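Local structure of DNA polymerase sliding clamp 2 (Sulfolobus tokodaii, 3AIZ) at residues 10-15 with 50-55; 77-82 with 87-92. The protein serves as a subunit of a ring around DNA, a moving platform that tethers DNA polymerase and other proteins to the template during replication. One frame throughout, in Å; residues are numbered along the deposited sequence.

Contact 1 (10-15 with 50-55)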
# COMPACT_ATOMS: atom_id res chain seq x y z
N LYS A 10 -6.60 -25.54 -6.82
CA LYS A 10 -6.99 -24.85 -5.60
C LYS A 10 -7.34 -25.84 -4.49
O LYS A 10 -6.82 -25.74 -3.37
CB LYS A 10 -8.18 -23.92 -5.86
CG LYS A 10 -8.44 -22.91 -4.75
CD LYS A 10 -9.71 -22.11 -5.00
CE LYS A 10 -10.95 -22.96 -4.80
NZ LYS A 10 -11.09 -23.44 -3.40
N ASP A 11 -8.22 -26.78 -4.79
CA ASP A 11 -8.64 -27.79 -3.82
C ASP A 11 -7.46 -28.62 -3.32
O ASP A 11 -7.35 -28.90 -2.12
CB ASP A 11 -9.72 -28.69 -4.41
CG ASP A 11 -11.05 -27.98 -4.58
OD1 ASP A 11 -11.25 -26.93 -3.93
OD2 ASP A 11 -11.89 -28.46 -5.36
N PHE A 12 -6.57 -28.99 -4.23
CA PHE A 12 -5.36 -29.72 -3.89
C PHE A 12 -4.56 -28.94 -2.84
O PHE A 12 -4.06 -29.52 -1.88
CB PHE A 12 -4.51 -29.95 -5.14
CG PHE A 12 -3.55 -31.10 -5.03
CD1 PHE A 12 -3.50 -32.07 -6.01
CD2 PHE A 12 -2.68 -31.20 -3.95
CE1 PHE A 12 -2.62 -33.13 -5.91
CE2 PHE A 12 -1.80 -32.26 -3.85
CZ PHE A 12 -1.77 -33.23 -4.83
N TYR A 13 -4.45 -27.63 -3.05
CA TYR A 13 -3.70 -26.77 -2.14
C TYR A 13 -4.36 -26.66 -0.77
O TYR A 13 -3.68 -26.64 0.26
CB TYR A 13 -3.51 -25.38 -2.74
CG TYR A 13 -2.82 -24.40 -1.83
CD1 TYR A 13 -3.55 -23.50 -1.06
CD2 TYR A 13 -1.43 -24.36 -1.72
CE1 TYR A 13 -2.92 -22.59 -0.22
CE2 TYR A 13 -0.80 -23.47 -0.89
CZ TYR A 13 -1.55 -22.58 -0.14
OH TYR A 13 -0.92 -21.69 0.69
N SER A 14 -5.69 -26.59 -0.75
CA SER A 14 -6.43 -26.51 0.50
C SER A 14 -6.19 -27.75 1.35
O SER A 14 -6.01 -27.66 2.56
CB SER A 14 -7.93 -26.33 0.24
OG SER A 14 -8.22 -25.01 -0.18
N LEU A 15 -6.19 -28.91 0.70
CA LEU A 15 -5.94 -30.17 1.38
C LEU A 15 -4.57 -30.16 2.06
O LEU A 15 -4.45 -30.43 3.25
CB LEU A 15 -6.04 -31.33 0.40
CG LEU A 15 -7.40 -31.44 -0.31
CD1 LEU A 15 -7.37 -32.49 -1.40
CD2 LEU A 15 -8.50 -31.74 0.70
N PHE A 50 -4.61 -37.63 3.81
CA PHE A 50 -4.95 -36.95 2.57
C PHE A 50 -5.21 -38.02 1.53
O PHE A 50 -4.36 -38.87 1.28
CB PHE A 50 -3.79 -36.05 2.14
CG PHE A 50 -3.80 -35.69 0.69
CD1 PHE A 50 -4.74 -34.80 0.19
CD2 PHE A 50 -2.87 -36.23 -0.18
CE1 PHE A 50 -4.75 -34.47 -1.15
CE2 PHE A 50 -2.88 -35.90 -1.52
CZ PHE A 50 -3.82 -35.02 -2.00
N LYS A 51 -6.39 -38.00 0.92
CA LYS A 51 -6.77 -39.06 -0.02
C LYS A 51 -7.57 -38.57 -1.22
O LYS A 51 -8.56 -37.85 -1.08
CB LYS A 51 -7.52 -40.17 0.71
CG LYS A 51 -8.09 -41.24 -0.21
CD LYS A 51 -8.49 -42.49 0.57
CE LYS A 51 -9.55 -42.18 1.61
NZ LYS A 51 -9.86 -43.37 2.46
N ILE A 52 -7.14 -38.99 -2.41
CA ILE A 52 -7.87 -38.72 -3.64
C ILE A 52 -8.25 -40.02 -4.34
O ILE A 52 -7.40 -40.66 -4.97
CB ILE A 52 -7.05 -37.86 -4.62
CG1 ILE A 52 -6.58 -36.57 -3.94
CG2 ILE A 52 -7.86 -37.54 -5.86
CD1 ILE A 52 -5.85 -35.63 -4.87
N PRO A 53 -9.52 -40.42 -4.23
CA PRO A 53 -10.00 -41.64 -4.89
C PRO A 53 -9.69 -41.62 -6.38
O PRO A 53 -9.65 -40.55 -6.98
CB PRO A 53 -11.52 -41.58 -4.66
CG PRO A 53 -11.68 -40.77 -3.42
CD PRO A 53 -10.58 -39.75 -3.46
N LYS A 54 -9.48 -42.80 -6.97
CA LYS A 54 -9.13 -42.90 -8.38
C LYS A 54 -10.26 -42.38 -9.27
O LYS A 54 -10.04 -42.07 -10.44
CB LYS A 54 -8.80 -44.34 -8.75
CG LYS A 54 -10.00 -45.27 -8.81
CD LYS A 54 -9.67 -46.56 -9.54
CE LYS A 54 -10.91 -47.41 -9.77
NZ LYS A 54 -10.61 -48.64 -10.55
N GLU A 55 -11.46 -42.29 -8.71
CA GLU A 55 -12.61 -41.79 -9.46
C GLU A 55 -12.39 -40.33 -9.85
O GLU A 55 -12.92 -39.87 -10.86
CB GLU A 55 -13.88 -41.91 -8.62
CG GLU A 55 -15.13 -41.41 -9.33
CD GLU A 55 -16.31 -41.22 -8.38
OE1 GLU A 55 -16.11 -41.33 -7.16
OE2 GLU A 55 -17.43 -40.96 -8.87

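Contact 2 (77-82 with 87-92)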
# COMPACT_ATOMS: atom_id res chain seq x y z
N LYS A 77 4.10 -24.23 -3.10
CA LYS A 77 4.51 -23.08 -3.90
C LYS A 77 3.91 -23.13 -5.31
O LYS A 77 3.37 -22.14 -5.80
CB LYS A 77 6.03 -22.99 -3.98
CG LYS A 77 6.72 -22.76 -2.64
CD LYS A 77 8.23 -22.66 -2.80
CE LYS A 77 8.91 -22.45 -1.46
NZ LYS A 77 10.39 -22.32 -1.59
N ILE A 78 4.01 -24.30 -5.94
CA ILE A 78 3.53 -24.47 -7.31
C ILE A 78 2.01 -24.37 -7.41
O ILE A 78 1.47 -23.83 -8.38
CB ILE A 78 4.00 -25.82 -7.90
CG1 ILE A 78 3.43 -26.02 -9.31
CG2 ILE A 78 3.60 -26.97 -7.00
CD1 ILE A 78 3.88 -24.97 -10.30
N LEU A 79 1.31 -24.89 -6.40
CA LEU A 79 -0.15 -24.87 -6.39
C LEU A 79 -0.70 -23.46 -6.16
O LEU A 79 -1.82 -23.15 -6.56
CB LEU A 79 -0.70 -25.84 -5.35
CG LEU A 79 -0.43 -27.32 -5.62
CD1 LEU A 79 -0.99 -28.18 -4.51
CD2 LEU A 79 -1.00 -27.73 -6.96
N GLY A 80 0.10 -22.62 -5.51
CA GLY A 80 -0.29 -21.24 -5.27
C GLY A 80 -0.20 -20.40 -6.53
O GLY A 80 -0.82 -19.34 -6.64
N LYS A 81 0.58 -20.88 -7.50
CA LYS A 81 0.75 -20.19 -8.78
C LYS A 81 -0.49 -20.35 -9.66
O LYS A 81 -0.47 -19.97 -10.83
CB LYS A 81 1.98 -20.71 -9.51
CG LYS A 81 3.29 -20.49 -8.77
CD LYS A 81 4.48 -20.98 -9.59
CE LYS A 81 5.78 -20.81 -8.82
NZ LYS A 81 6.02 -19.39 -8.44
N ALA A 82 -1.55 -20.93 -9.10
CA ALA A 82 -2.78 -21.13 -9.84
C ALA A 82 -3.42 -19.80 -10.22
O ALA A 82 -4.03 -19.14 -9.38
CB ALA A 82 -3.75 -21.98 -9.03
N ALA A 87 -7.87 -24.03 -12.58
CA ALA A 87 -6.60 -24.61 -12.97
C ALA A 87 -6.50 -26.07 -12.53
O ALA A 87 -6.87 -26.41 -11.40
CB ALA A 87 -5.45 -23.81 -12.39
N THR A 88 -6.01 -26.92 -13.42
CA THR A 88 -5.86 -28.34 -13.11
C THR A 88 -4.43 -28.65 -12.69
O THR A 88 -3.55 -27.79 -12.77
CB THR A 88 -6.25 -29.23 -14.31
OG1 THR A 88 -5.33 -29.01 -15.39
CG2 THR A 88 -7.66 -28.91 -14.77
N VAL A 89 -4.20 -29.88 -12.23
CA VAL A 89 -2.88 -30.30 -11.79
C VAL A 89 -2.55 -31.70 -12.31
O VAL A 89 -3.40 -32.59 -12.29
CB VAL A 89 -2.76 -30.30 -10.26
CG1 VAL A 89 -1.43 -30.91 -9.83
CG2 VAL A 89 -2.89 -28.90 -9.72
N THR A 90 -1.32 -31.88 -12.78
CA THR A 90 -0.87 -33.20 -13.20
C THR A 90 0.34 -33.63 -12.37
O THR A 90 1.22 -32.83 -12.09
CB THR A 90 -0.51 -33.24 -14.70
OG1 THR A 90 0.55 -32.33 -14.97
CG2 THR A 90 -1.72 -32.87 -15.54
N LEU A 91 0.35 -34.90 -11.99
CA LEU A 91 1.45 -35.48 -11.24
C LEU A 91 2.14 -36.52 -12.12
O LEU A 91 1.52 -37.49 -12.54
CB LEU A 91 0.95 -36.13 -9.96
CG LEU A 91 0.16 -35.23 -9.00
CD1 LEU A 91 -0.45 -36.06 -7.88
CD2 LEU A 91 1.05 -34.14 -8.44
N GLU A 92 3.43 -36.31 -12.38
CA GLU A 92 4.17 -37.19 -13.26
C GLU A 92 5.46 -37.68 -12.60
O GLU A 92 6.29 -36.88 -12.18
CB GLU A 92 4.49 -36.48 -14.57
CG GLU A 92 5.22 -37.32 -15.60
CD GLU A 92 5.49 -36.56 -16.89
OE1 GLU A 92 4.82 -35.52 -17.11
OE2 GLU A 92 6.35 -37.00 -17.67

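Contact 1 (10-15 with 50-55)
In the helix-on-sheet core of the N-terminal PCNA domain, Phe12 and Leu15 of helix 9-16 meet Phe50 and Ile52 of strand 46-53. The short axes of 10-15 and 50-53 approach to 10.2 Å and run roughly antiparallel, at 149°. The segments converge toward Leu15 and Phe50: their CA atoms lie 7.0 Å apart, against 9.3 Å for the CA atoms of Phe12 and Ile52. The Phe50 ring receives both helix residues. Leu15 comes to its edge, with CD1 near the ring plane and 3.3 Å from Phe50 CE1, a closeness that means little at this resolution; Leu15 CB lies 3.7 Å from Phe50 CD1, so the base of the side chain shares the contact. Phe12 reaches the far end of the same ring, its CE2 lying 3.9 Å from Phe50 CZ. Centroids of these two rings are 5.5 Å apart and their planes make 43°, neither a stack nor an edge-to-face pair, although CZ of Phe50 does sit over one face of Phe12. With CG anti to the backbone N (chi1 -158°), Phe12 carries its ring nearer the strand than its CB direction alone would. Ile52 adds its terminal methyl, with CD1 4.2 Å from Phe12 CE1. No hydrogen bond crosses the interface, and all four touching residues are buried. Leu15 also touches Leu240 of strand 239-244, a neighbour of strand 46-53. Apolar packing of this kind, helix against strands, is characteristic of the PCNA fold, in which helices face the central channel and sheets form the outside.

Contact 2 (77-82 with 87-92)
Leu79 and Val89 form one of two small apolar contacts that join helix 72-80 to the following strand, 88-93, in the PCNA N-terminal domain. Leu79 CD2 lies 3.5 Å from Val89 CG2, methyl against methyl, and the side chains cross at about a right angle. The CB of Val89 points toward the helical segment, whereas Leu79 owes its approach to its outer end: CG is anti to the carbonyl carbon (chi1 -66°) and, with CD1 extended (chi2 179°), the second branch, CD2, is the methyl that meets Val89. Near the loop, where the CB of each alanine points toward the other segment, Ala82 CB and Ala87 CB meet at 4.2 Å. CA separation falls from 8.1 Å between Leu79 and Val89 to 6.0 Å between Ala82 and Ala87, evidence that the segments draw together toward the loop linking them. The backbone positions both sides. Lys81 N donates to Ile78 O at 3.2 Å, and a weak bond links Ala82 N to Leu79 O, while strand 88-93 is held by Tyr6, paired with Val89, and by Thr101 of strand 97-104, paired with Thr90. Leu79 also rests on Leu16 of helix 9-16, and Val89 on Ala9 of that helix. Farther out, Thr90 OG1 is hydrogen-bonded to Arg103 NH2.

In the fold
Both contacts lie in the N-terminal PCNA domain, their centres about 12 Å apart, and they come in series along the chain: both segments of contact 1 precede those of contact 2. Each sets one of the domain's two helices, 9-16 and 72-80, against strands. The helices also meet each other, Phe12 CD2 lying 3.5 Å from Leu79 CD1, and Phe12 CE1 reaches Leu91 CD1 of strand 88-93 at 4.1 Å, so the two apolar clusters are continuous. Contact 1 is nearer the chain centre, beside strand 239-244, which comes from the C-terminal domain; the centre of contact 2 is about 19 Å from that of the chain. Both pack the helices against the outer strands, in keeping with a toroid whose helices line the channel.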